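Local coordinates for core protein VP4 (Bluetongue virus, PDB 2JHP) that caps viral messenger RNA as a multifunctional enzyme and forms part of the inner capsid of the virus, at residues T175-V180 / D200-M205; L183-Y188 / K384-H389; H194-G199 / F262-S267. One frame throughout, in Å; residues are numbered along the deposited sequence.

Interactions 1 and 3 lie in the Rossmann-like domain that holds strands 192-196 and 260-264; interaction 2 joins its helix 178-186 to helix 380-391, which leads into the second seven-stranded sheet. Interaction 3 is buried core, two parallel neighbouring strands joined by backbone hydrogen bonds and apolar side chains. Interaction 2 is also buried, built from rings and a leucine with no hydrogen bond between the segments. Interaction 1 is partly buried, and it alone has a salt bridge between its segments. It shares helix 178-186 with interaction 2, whose L183 packs on I263 and Y195 of interaction 3. Interactions 1 and 3 grip the carboxylate and amino group of S-adenosyl-L-homocysteine; interaction 2 holds guanine.

Interaction 1. Residues T175-V180 / D200-M205; sequences TDEKLV and DLRTLM. With SAH (S-adenosyl-L-homocysteine), chain C.
T203 meets L179 where helix 202-210 begins beside helix 178-186, and its small branched side chain touches both protein and ligand. Its CB already lies 3.2 Å from atom O of S-adenosyl-L-homocysteine (SAH). From there the two branches part. With chi1 at -81°, OG1 stands anti to the carbonyl carbon while CG2 stands anti to the backbone N, which gives the hydroxyl to the ligand and the methyl to the neighbouring helix. OG1 donates a hydrogen bond of 3.0 Å to SAH O, and its flank is closed by L179 CB. CG2 rests against the backbone O of L179, 3.4 Å away. Threonine suits this position because it offers a donor and a small methyl that fits against the neighbouring backbone. L179 CD1 reaches SAH O at 3.4 Å, shielding the ligand carboxylate.

Nearer the surface, R202 and E177 join the same two elements by charge. The guanidinium grips the carboxylate end-on, R202 NH1 to E177 OE2 at 2.9 Å and R202 NH2 to E177 OE1 at 3.0 Å. Each oxygen uses its syn lone pair, and the two planes are only 21° apart, a nearly flat pairing that fixes the rotation of both groups. Just before the helix, D200 OD1 accepts from R202 N at 3.3 Å, an Asx turn. The helix start may favour the SAH carboxylate, while the nearby D200 carboxylate would probably work against it.

L179, D200 and T203 belong to the SAH pocket, and helix 202-210 follows the glycine-containing turn after strand 192-196, as in Rossmann-like methyltransferases. Around them, L201 and L204 pack on strand 219-223, L179 leans on D265 and on R337 of strand 335-341, and D176 forms salt bridges to R210 of helix 202-210 and K383 of helix 380-391.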
loop_
_atom_site.group_PDB
_atom_site.type_symbol
_atom_site.label_atom_id
_atom_site.label_comp_id
_atom_site.label_asym_id
_atom_site.label_seq_id
_atom_site.Cartn_x
_atom_site.Cartn_y
_atom_site.Cartn_z
ATOM N N THR A 175 -17.305 13.853 5.034
ATOM C CA THR A 175 -16.888 12.725 5.894
ATOM C C THR A 175 -17.803 12.603 7.106
ATOM O O THR A 175 -18.887 13.172 7.123
ATOM C CB THR A 175 -15.447 12.868 6.455
ATOM O OG1 THR A 175 -14.866 14.113 6.053
ATOM C CG2 THR A 175 -14.580 11.690 6.015
ATOM N N ASP A 176 -17.347 11.891 8.132
ATOM C CA ASP A 176 -18.096 11.736 9.373
ATOM C C ASP A 176 -18.334 13.071 10.081
ATOM O O ASP A 176 -17.643 14.056 9.814
ATOM C CB ASP A 176 -17.356 10.773 10.310
ATOM C CG ASP A 176 -17.322 9.343 9.770
ATOM O OD1 ASP A 176 -16.255 8.899 9.280
ATOM O OD2 ASP A 176 -18.373 8.669 9.825
ATOM N N GLU A 177 -19.320 13.093 10.976
ATOM C CA GLU A 177 -19.601 14.267 11.797
ATOM C C GLU A 177 -18.365 14.710 12.585
ATOM O O GLU A 177 -17.645 13.889 13.167
ATOM C CB GLU A 177 -20.794 14.024 12.734
ATOM C CG GLU A 177 -20.694 12.763 13.591
ATOM C CD GLU A 177 -21.810 12.636 14.617
ATOM O OE1 GLU A 177 -21.876 13.471 15.546
ATOM O OE2 GLU A 177 -22.617 11.689 14.502
ATOM N N LYS A 178 -18.144 16.022 12.581
ATOM C CA LYS A 178 -16.978 16.685 13.169
ATOM C C LYS A 178 -16.341 15.994 14.378
ATOM O O LYS A 178 -15.120 15.775 14.398
ATOM C CB LYS A 178 -17.353 18.135 13.486
ATOM C CG LYS A 178 -16.453 18.906 14.411
ATOM C CD LYS A 178 -17.208 20.162 14.885
ATOM C CE LYS A 178 -16.924 20.474 16.357
ATOM N NZ LYS A 178 -17.888 21.429 16.978
ATOM N N LEU A 179 -17.165 15.636 15.359
ATOM C CA LEU A 179 -16.664 15.110 16.633
ATOM C C LEU A 179 -16.213 13.638 16.644
ATOM O O LEU A 179 -15.362 13.270 17.462
ATOM C CB LEU A 179 -17.638 15.432 17.781
ATOM C CG LEU A 179 -17.471 16.866 18.321
ATOM C CD1 LEU A 179 -18.684 17.354 19.150
ATOM C CD2 LEU A 179 -16.152 17.018 19.107
ATOM N N VAL A 180 -16.764 12.805 15.757
ATOM C CA VAL A 180 -16.206 11.456 15.565
ATOM C C VAL A 180 -15.012 11.472 14.609
ATOM O O VAL A 180 -14.098 10.653 14.722
ATOM C CB VAL A 180 -17.270 10.328 15.205
ATOM C CG1 VAL A 180 -18.664 10.880 15.017
ATOM C CG2 VAL A 180 -16.832 9.483 14.010
ATOM N N ASP A 200 -22.478 13.516 26.075
ATOM C CA ASP A 200 -23.416 12.404 26.278
ATOM C C ASP A 200 -22.893 11.051 25.776
ATOM O O ASP A 200 -23.582 10.035 25.868
ATOM C CB ASP A 200 -24.773 12.726 25.637
ATOM C CG ASP A 200 -24.709 12.810 24.111
ATOM O OD1 ASP A 200 -23.601 12.853 23.525
ATOM O OD2 ASP A 200 -25.793 12.834 23.494
ATOM N N LEU A 201 -21.680 11.057 25.233
ATOM C CA LEU A 201 -20.968 9.838 24.816
ATOM C C LEU A 201 -21.419 9.234 23.477
ATOM O O LEU A 201 -20.846 8.238 23.019
ATOM C CB LEU A 201 -20.921 8.787 25.950
ATOM C CG LEU A 201 -20.000 9.079 27.162
ATOM C CD1 LEU A 201 -20.026 7.900 28.137
ATOM C CD2 LEU A 201 -18.550 9.397 26.775
ATOM N N ARG A 202 -22.426 9.846 22.848
ATOM C CA ARG A 202 -22.907 9.403 21.531
ATOM C C ARG A 202 -21.754 9.426 20.528
ATOM O O ARG A 202 -21.583 8.507 19.726
ATOM C CB ARG A 202 -24.077 10.279 21.033
ATOM C CG ARG A 202 -24.773 9.747 19.763
ATOM C CD ARG A 202 -25.747 10.768 19.155
ATOM N NE ARG A 202 -25.114 12.075 18.939
ATOM C CZ ARG A 202 -24.424 12.424 17.850
ATOM N NH1 ARG A 202 -24.281 11.570 16.839
ATOM N NH2 ARG A 202 -23.874 13.636 17.771
ATOM N N THR A 203 -20.964 10.489 20.603
ATOM C CA THR A 203 -19.758 10.643 19.802
ATOM C C THR A 203 -18.791 9.472 20.023
ATOM O O THR A 203 -18.347 8.853 19.055
ATOM C CB THR A 203 -19.121 12.032 20.064
ATOM O OG1 THR A 203 -19.817 13.015 19.283
ATOM C CG2 THR A 203 -17.618 12.067 19.726
ATOM N N LEU A 204 -18.507 9.142 21.286
ATOM C CA LEU A 204 -17.610 8.022 21.588
ATOM C C LEU A 204 -18.189 6.699 21.107
ATOM O O LEU A 204 -17.461 5.829 20.647
ATOM C CB LEU A 204 -17.259 7.944 23.081
ATOM C CG LEU A 204 -16.206 6.901 23.507
ATOM C CD1 LEU A 204 -14.860 7.121 22.822
ATOM C CD2 LEU A 204 -16.016 6.899 25.012
ATOM N N MET A 205 -19.502 6.554 21.213
ATOM C CA MET A 205 -20.161 5.305 20.833
ATOM C C MET A 205 -20.191 5.118 19.322
ATOM O O MET A 205 -20.151 3.991 18.840
ATOM C CB MET A 205 -21.567 5.222 21.432
ATOM C CG MET A 205 -21.574 5.177 22.964
ATOM S SD MET A 205 -20.766 3.728 23.704
ATOM C CE MET A 205 -22.119 2.538 23.654
HETATM N N SAH C . -17.551 16.078 23.475
HETATM C CA SAH C . -19.029 16.315 23.420
HETATM C CB SAH C . -19.375 17.773 23.107
HETATM C CG SAH C . -18.880 18.762 24.159
HETATM S SD SAH C . -20.256 19.483 25.077
HETATM C C SAH C . -19.684 15.372 22.416
HETATM O O SAH C . -19.043 14.899 21.475
HETATM O OXT SAH C . -20.867 15.055 22.534
HETATM C "C5'" SAH C . -19.197 20.270 26.306
HETATM C "C4'" SAH C . -19.349 19.549 27.633
HETATM O "O4'" SAH C . -18.348 19.948 28.533
HETATM C "C3'" SAH C . -20.669 19.838 28.327
HETATM O "O3'" SAH C . -21.473 18.693 28.198
HETATM C "C2'" SAH C . -20.308 20.108 29.779
HETATM O "O2'" SAH C . -21.019 19.262 30.650
HETATM C "C1'" SAH C . -18.842 19.739 29.837
HETATM N N9 SAH C . -18.006 20.496 30.780
HETATM C C8 SAH C . -18.056 21.828 31.098
HETATM N N7 SAH C . -17.067 22.085 31.986
HETATM C C5 SAH C . -16.384 20.945 32.225
HETATM C C6 SAH C . -15.294 20.643 33.035
HETATM N N6 SAH C . -14.722 21.590 33.771
HETATM N N1 SAH C . -14.810 19.346 33.074
HETATM C C2 SAH C . -15.401 18.362 32.314
HETATM N N3 SAH C . -16.481 18.673 31.509
HETATM C C4 SAH C . -16.964 19.940 31.468
#

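Interaction 2. Residues L183-Y188 / K384-H389; sequences LDYIVY and KRLFEH. With GUN (guanine), chain D.
Y185 and L386 make one apolar contact, running alongside each other in the same direction. L386 CD1 sits over the centre of one face of the Y185 ring, 3.8 Å from its centroid and 11° off the normal, a CH-pi contact suited to a leucine methyl.

Aromatic contacts come next. F387 turns its ring edge to the backbone of the other helix, with Y185 O in the ring plane and 3.5 Å from CD1, where the slightly positive ring hydrogens suit a carbonyl oxygen. Y188 CB touches F387 CE1 at 3.9 Å, and the two ring planes stand at 90°. One face of F387 is left for guanine, whose N1 lies 3.8 Å above the ring centre.

D184, Y185, K384 and F387 line one of the guanine pockets. Between these segments guanine's polar contact is with the backbone: D184 O accepts from guanine N2 at 3.0 Å and from N1 at 3.2 Å. R214 and N141 add side-chain hydrogen bonds, while the D184 carboxylate pairs with K383.

In the fold, helix 178-186 lies between helix 380-391 and strand 260-264, which L183 and I186 cover, while helix 137-141 packs on F387 and Y188.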
loop_
_atom_site.group_PDB
_atom_site.type_symbol
_atom_site.label_atom_id
_atom_site.label_comp_id
_atom_site.label_asym_id
_atom_site.label_seq_id
_atom_site.Cartn_x
_atom_site.Cartn_y
_atom_site.Cartn_z
ATOM N N LEU A 183 -11.830 12.180 16.776
ATOM C CA LEU A 183 -11.237 10.930 17.230
ATOM C C LEU A 183 -10.582 10.154 16.090
ATOM O O LEU A 183 -9.532 9.558 16.287
ATOM C CB LEU A 183 -12.268 10.055 17.952
ATOM C CG LEU A 183 -13.020 10.622 19.171
ATOM C CD1 LEU A 183 -14.189 9.730 19.511
ATOM C CD2 LEU A 183 -12.115 10.823 20.393
ATOM N N ASP A 184 -11.177 10.191 14.901
ATOM C CA ASP A 184 -10.638 9.474 13.742
ATOM C C ASP A 184 -9.179 9.748 13.412
ATOM O O ASP A 184 -8.431 8.807 13.131
ATOM C CB ASP A 184 -11.465 9.747 12.496
ATOM C CG ASP A 184 -12.652 8.852 12.386
ATOM O OD1 ASP A 184 -12.732 7.871 13.151
ATOM O OD2 ASP A 184 -13.513 9.139 11.527
ATOM N N TYR A 185 -8.775 11.025 13.411
ATOM C CA TYR A 185 -7.388 11.361 13.113
ATOM C C TYR A 185 -6.451 11.427 14.330
ATOM O O TYR A 185 -5.239 11.335 14.178
ATOM C CB TYR A 185 -7.311 12.632 12.282
ATOM C CG TYR A 185 -7.696 13.890 13.009
ATOM C CD1 TYR A 185 -6.811 14.514 13.884
ATOM C CD2 TYR A 185 -8.936 14.485 12.793
ATOM C CE1 TYR A 185 -7.167 15.679 14.546
ATOM C CE2 TYR A 185 -9.292 15.646 13.440
ATOM C CZ TYR A 185 -8.403 16.242 14.315
ATOM O OH TYR A 185 -8.750 17.408 14.958
ATOM N N ILE A 186 -6.988 11.610 15.528
ATOM C CA ILE A 186 -6.112 11.713 16.692
ATOM C C ILE A 186 -5.823 10.353 17.332
ATOM O O ILE A 186 -4.731 10.142 17.837
ATOM C CB ILE A 186 -6.630 12.745 17.744
ATOM C CG1 ILE A 186 -5.507 13.207 18.690
ATOM C CG2 ILE A 186 -7.817 12.181 18.530
ATOM C CD1 ILE A 186 -4.417 14.069 18.056
ATOM N N VAL A 187 -6.792 9.438 17.314
ATOM C CA VAL A 187 -6.613 8.117 17.937
ATOM C C VAL A 187 -5.832 7.184 17.010
ATOM O O VAL A 187 -6.311 6.826 15.934
ATOM C CB VAL A 187 -7.963 7.457 18.327
ATOM C CG1 VAL A 187 -7.741 6.062 18.949
ATOM C CG2 VAL A 187 -8.766 8.348 19.274
ATOM N N TYR A 188 -4.625 6.809 17.424
ATOM C CA TYR A 188 -3.814 5.818 16.681
ATOM C C TYR A 188 -2.909 4.928 17.559
ATOM O O TYR A 188 -2.979 3.715 17.476
ATOM C CB TYR A 188 -2.993 6.476 15.559
ATOM C CG TYR A 188 -1.998 5.523 14.937
ATOM C CD1 TYR A 188 -2.429 4.423 14.159
ATOM C CD2 TYR A 188 -0.629 5.688 15.132
ATOM C CE1 TYR A 188 -1.539 3.541 13.596
ATOM C CE2 TYR A 188 0.279 4.790 14.564
ATOM C CZ TYR A 188 -0.200 3.725 13.800
ATOM O OH TYR A 188 0.679 2.836 13.225
ATOM N N LYS A 384 -7.684 12.548 6.311
ATOM C CA LYS A 384 -6.574 11.686 5.905
ATOM C C LYS A 384 -5.223 12.298 6.245
ATOM O O LYS A 384 -4.423 11.694 6.964
ATOM C CB LYS A 384 -6.652 11.366 4.402
ATOM C CG LYS A 384 -5.788 10.185 3.949
ATOM C CD LYS A 384 -6.199 9.704 2.559
ATOM C CE LYS A 384 -5.054 9.024 1.804
ATOM N NZ LYS A 384 -4.010 10.002 1.356
ATOM N N ARG A 385 -5.002 13.508 5.734
ATOM C CA ARG A 385 -3.754 14.250 5.871
ATOM C C ARG A 385 -3.363 14.600 7.310
ATOM O O ARG A 385 -2.175 14.670 7.629
ATOM C CB ARG A 385 -3.828 15.541 5.070
ATOM C CG ARG A 385 -3.642 15.378 3.587
ATOM C CD ARG A 385 -3.208 16.709 3.024
ATOM N NE ARG A 385 -3.696 16.953 1.670
ATOM C CZ ARG A 385 -3.683 18.148 1.089
ATOM N NH1 ARG A 385 -3.209 19.201 1.754
ATOM N NH2 ARG A 385 -4.142 18.291 -0.147
ATOM N N LEU A 386 -4.353 14.857 8.160
ATOM C CA LEU A 386 -4.094 15.104 9.568
ATOM C C LEU A 386 -3.576 13.800 10.193
ATOM O O LEU A 386 -2.523 13.765 10.816
ATOM C CB LEU A 386 -5.365 15.604 10.280
ATOM C CG LEU A 386 -5.911 17.017 10.024
ATOM C CD1 LEU A 386 -7.292 17.197 10.649
ATOM C CD2 LEU A 386 -4.978 18.090 10.561
ATOM N N PHE A 387 -4.332 12.734 9.998
ATOM C CA PHE A 387 -3.974 11.411 10.455
ATOM C C PHE A 387 -2.525 11.067 10.122
ATOM O O PHE A 387 -1.754 10.709 11.013
ATOM C CB PHE A 387 -4.918 10.383 9.811
ATOM C CG PHE A 387 -4.829 9.014 10.411
ATOM C CD1 PHE A 387 -4.998 8.828 11.773
ATOM C CD2 PHE A 387 -4.614 7.902 9.604
ATOM C CE1 PHE A 387 -4.931 7.572 12.327
ATOM C CE2 PHE A 387 -4.563 6.626 10.146
ATOM C CZ PHE A 387 -4.724 6.459 11.515
ATOM N N GLU A 388 -2.167 11.189 8.841
ATOM C CA GLU A 388 -0.833 10.842 8.351
ATOM C C GLU A 388 0.255 11.755 8.911
ATOM O O GLU A 388 1.393 11.330 9.139
ATOM C CB GLU A 388 -0.797 10.904 6.830
ATOM C CG GLU A 388 -1.656 9.836 6.128
ATOM C CD GLU A 388 -1.910 10.131 4.646
ATOM O OE1 GLU A 388 -1.653 11.275 4.196
ATOM O OE2 GLU A 388 -2.369 9.209 3.929
ATOM N N HIS A 389 -0.092 13.015 9.136
ATOM C CA HIS A 389 0.889 13.963 9.587
ATOM C C HIS A 389 1.203 13.780 11.061
ATOM O O HIS A 389 2.351 13.940 11.491
ATOM C CB HIS A 389 0.464 15.398 9.292
ATOM C CG HIS A 389 1.545 16.392 9.568
ATOM N ND1 HIS A 389 1.421 17.381 10.518
ATOM C CD2 HIS A 389 2.800 16.503 9.066
ATOM C CE1 HIS A 389 2.539 18.084 10.565
ATOM N NE2 HIS A 389 3.395 17.567 9.699
HETATM N N9 GUN D . -8.310 8.001 6.108
HETATM C C8 GUN D . -8.160 6.715 5.779
HETATM N N7 GUN D . -8.134 5.971 6.887
HETATM C C5 GUN D . -8.274 6.785 7.928
HETATM C C6 GUN D . -8.319 6.557 9.300
HETATM O O6 GUN D . -8.221 5.414 9.750
HETATM N N1 GUN D . -8.485 7.660 10.155
HETATM C C2 GUN D . -8.589 8.950 9.580
HETATM N N2 GUN D . -8.736 10.005 10.359
HETATM N N3 GUN D . -8.545 9.135 8.248
HETATM C C4 GUN D . -8.390 8.082 7.427
#

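Interaction 3. Residues H194-G199 / F262-S267; sequences HYIGCG and FIWDVS. With SAH (S-adenosyl-L-homocysteine), chain C.
I196 and I263 belong to adjacent strands running parallel, and with Y195 they carry most of this contact. The backbones set their register: I263 N donates to H194 O, I263 O accepts from I196 N at 2.8 Å, and I196 O accepts from D265 N.

I196 occupies the sheet face that also bears F262 and W264. Its CG1 meets F262 CZ at 4.0 Å and W264 CE3 at 3.9 Å, touching both aromatic rings with one aliphatic branch. CG2 points to the ligand, anti to the backbone N, and lies 3.5 Å from C2 of the adenine of S-adenosyl-L-homocysteine (SAH). V266 CG1 also meets that base, at N7, so the two residues form an apolar seat for it.

On the other face, I263 presses CG2 against CD1 of the Y195 ring, 3.7 Å away, while D265 CB touches the ring at its edge. Aliphatic carbons thus pack along the CD1-CE1 side of the tyrosine, and its OH still comes near SAH N, with a weak hydrogen bond.

Beyond the strands, G197 turns with a positive phi of 81°, and having no side chain it lets the chain pass close to D265 and V266. G197 O accepts from SAH N at 2.8 Å and D265 OD2 accepts from it at 2.9 Å, while R337 holds D265 OD1 in a salt bridge and so positions the carboxylate.

The glycine-rich turn after a central strand is the cofactor-binding motif of Rossmann-like methyltransferases. Its chemistry is divided: apolar side chains of I196 and V266 touch one side of the adenine, and oxygens from both segments gather round the amino group, which would stabilise it as a cation.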
loop_
_atom_site.group_PDB
_atom_site.type_symbol
_atom_site.label_atom_id
_atom_site.label_comp_id
_atom_site.label_asym_id
_atom_site.label_seq_id
_atom_site.Cartn_x
_atom_site.Cartn_y
_atom_site.Cartn_z
ATOM N N HIS A 194 -7.667 10.211 28.166
ATOM C CA HIS A 194 -8.449 10.992 29.099
ATOM C C HIS A 194 -9.223 12.054 28.312
ATOM O O HIS A 194 -8.631 12.962 27.714
ATOM C CB HIS A 194 -7.531 11.618 30.150
ATOM C CG HIS A 194 -6.856 10.614 31.029
ATOM N ND1 HIS A 194 -7.240 10.387 32.331
ATOM C CD2 HIS A 194 -5.836 9.758 30.783
ATOM C CE1 HIS A 194 -6.481 9.440 32.855
ATOM N NE2 HIS A 194 -5.618 9.043 31.936
ATOM N N TYR A 195 -10.547 11.910 28.299
ATOM C CA TYR A 195 -11.428 12.725 27.461
ATOM C C TYR A 195 -12.302 13.605 28.346
ATOM O O TYR A 195 -13.317 13.158 28.881
ATOM C CB TYR A 195 -12.292 11.807 26.578
ATOM C CG TYR A 195 -13.092 12.459 25.457
ATOM C CD1 TYR A 195 -13.196 13.841 25.331
ATOM C CD2 TYR A 195 -13.777 11.668 24.536
ATOM C CE1 TYR A 195 -13.939 14.418 24.299
ATOM C CE2 TYR A 195 -14.530 12.232 23.507
ATOM C CZ TYR A 195 -14.606 13.604 23.393
ATOM O OH TYR A 195 -15.344 14.167 22.372
ATOM N N ILE A 196 -11.879 14.856 28.492
ATOM C CA ILE A 196 -12.557 15.842 29.325
ATOM C C ILE A 196 -13.565 16.595 28.470
ATOM O O ILE A 196 -13.218 17.108 27.401
ATOM C CB ILE A 196 -11.572 16.915 29.922
ATOM C CG1 ILE A 196 -10.120 16.399 30.073
ATOM C CG2 ILE A 196 -12.156 17.528 31.191
ATOM C CD1 ILE A 196 -9.867 15.461 31.220
ATOM N N GLY A 197 -14.798 16.684 28.957
ATOM C CA GLY A 197 -15.873 17.327 28.215
ATOM C C GLY A 197 -16.450 16.368 27.193
ATOM O O GLY A 197 -16.772 16.763 26.069
ATOM N N CYS A 198 -16.585 15.105 27.593
ATOM C CA CYS A 198 -17.029 14.037 26.693
ATOM C C CYS A 198 -18.494 14.146 26.244
ATOM O O CYS A 198 -18.888 13.538 25.242
ATOM C CB CYS A 198 -16.751 12.658 27.314
ATOM S SG CYS A 198 -17.558 12.342 28.916
ATOM N N GLY A 199 -19.294 14.905 26.984
ATOM C CA GLY A 199 -20.707 15.069 26.653
ATOM C C GLY A 199 -21.543 13.839 26.968
ATOM O O GLY A 199 -21.340 13.194 27.999
ATOM N N PHE A 262 -4.352 13.259 25.796
ATOM C CA PHE A 262 -5.229 14.170 26.511
ATOM C C PHE A 262 -6.151 14.876 25.516
ATOM O O PHE A 262 -5.683 15.572 24.613
ATOM C CB PHE A 262 -4.359 15.178 27.273
ATOM C CG PHE A 262 -5.129 16.164 28.122
ATOM C CD1 PHE A 262 -5.461 15.854 29.437
ATOM C CD2 PHE A 262 -5.476 17.415 27.622
ATOM C CE1 PHE A 262 -6.156 16.767 30.233
ATOM C CE2 PHE A 262 -6.166 18.339 28.413
ATOM C CZ PHE A 262 -6.508 18.013 29.719
ATOM N N ILE A 263 -7.460 14.678 25.681
ATOM C CA ILE A 263 -8.477 15.271 24.801
ATOM C C ILE A 263 -9.394 16.218 25.597
ATOM O O ILE A 263 -10.052 15.788 26.550
ATOM C CB ILE A 263 -9.327 14.192 24.084
ATOM C CG1 ILE A 263 -8.435 13.271 23.246
ATOM C CG2 ILE A 263 -10.390 14.849 23.201
ATOM C CD1 ILE A 263 -9.190 12.245 22.404
ATOM N N TRP A 264 -9.423 17.496 25.196
ATOM C CA TRP A 264 -10.173 18.565 25.895
ATOM C C TRP A 264 -11.200 19.208 24.972
ATOM O O TRP A 264 -10.839 19.837 23.967
ATOM C CB TRP A 264 -9.208 19.630 26.435
ATOM C CG TRP A 264 -9.837 20.808 27.174
ATOM C CD1 TRP A 264 -10.391 21.932 26.620
ATOM C CD2 TRP A 264 -9.913 20.988 28.596
ATOM N NE1 TRP A 264 -10.820 22.796 27.611
ATOM C CE2 TRP A 264 -10.535 22.241 28.833
ATOM C CE3 TRP A 264 -9.520 20.212 29.694
ATOM C CZ2 TRP A 264 -10.781 22.720 30.119
ATOM C CZ3 TRP A 264 -9.760 20.694 30.970
ATOM C CH2 TRP A 264 -10.387 21.931 31.171
ATOM N N ASP A 265 -12.477 19.036 25.330
ATOM C CA ASP A 265 -13.609 19.567 24.562
ATOM C C ASP A 265 -14.583 20.324 25.457
ATOM O O ASP A 265 -15.790 20.379 25.191
ATOM C CB ASP A 265 -14.330 18.442 23.792
ATOM C CG ASP A 265 -15.172 18.969 22.629
ATOM O OD1 ASP A 265 -14.782 19.982 22.003
ATOM O OD2 ASP A 265 -16.228 18.373 22.339
ATOM N N VAL A 266 -14.042 20.926 26.509
ATOM C CA VAL A 266 -14.828 21.658 27.502
ATOM C C VAL A 266 -15.499 22.933 26.947
ATOM O O VAL A 266 -14.856 23.761 26.293
ATOM C CB VAL A 266 -13.954 21.966 28.748
ATOM C CG1 VAL A 266 -14.682 22.844 29.751
ATOM C CG2 VAL A 266 -13.498 20.668 29.399
ATOM N N SER A 267 -16.801 23.054 27.207
ATOM C CA SER A 267 -17.598 24.244 26.885
ATOM C C SER A 267 -18.820 24.316 27.818
ATOM O O SER A 267 -19.261 23.290 28.339
ATOM C CB SER A 267 -18.049 24.223 25.421
ATOM O OG SER A 267 -19.101 23.298 25.217
HETATM N N SAH C . -17.551 16.078 23.475
HETATM C CA SAH C . -19.029 16.315 23.420
HETATM C CB SAH C . -19.375 17.773 23.107
HETATM C CG SAH C . -18.880 18.762 24.159
HETATM S SD SAH C . -20.256 19.483 25.077
HETATM C C SAH C . -19.684 15.372 22.416
HETATM O O SAH C . -19.043 14.899 21.475
HETATM O OXT SAH C . -20.867 15.055 22.534
HETATM C "C5'" SAH C . -19.197 20.270 26.306
HETATM C "C4'" SAH C . -19.349 19.549 27.633
HETATM O "O4'" SAH C . -18.348 19.948 28.533
HETATM C "C3'" SAH C . -20.669 19.838 28.327
HETATM O "O3'" SAH C . -21.473 18.693 28.198
HETATM C "C2'" SAH C . -20.308 20.108 29.779
HETATM O "O2'" SAH C . -21.019 19.262 30.650
HETATM C "C1'" SAH C . -18.842 19.739 29.837
HETATM N N9 SAH C . -18.006 20.496 30.780
HETATM C C8 SAH C . -18.056 21.828 31.098
HETATM N N7 SAH C . -17.067 22.085 31.986
HETATM C C5 SAH C . -16.384 20.945 32.225
HETATM C C6 SAH C . -15.294 20.643 33.035
HETATM N N6 SAH C . -14.722 21.590 33.771
HETATM N N1 SAH C . -14.810 19.346 33.074
HETATM C C2 SAH C . -15.401 18.362 32.314
HETATM N N3 SAH C . -16.481 18.673 31.509
HETATM C C4 SAH C . -16.964 19.940 31.468
#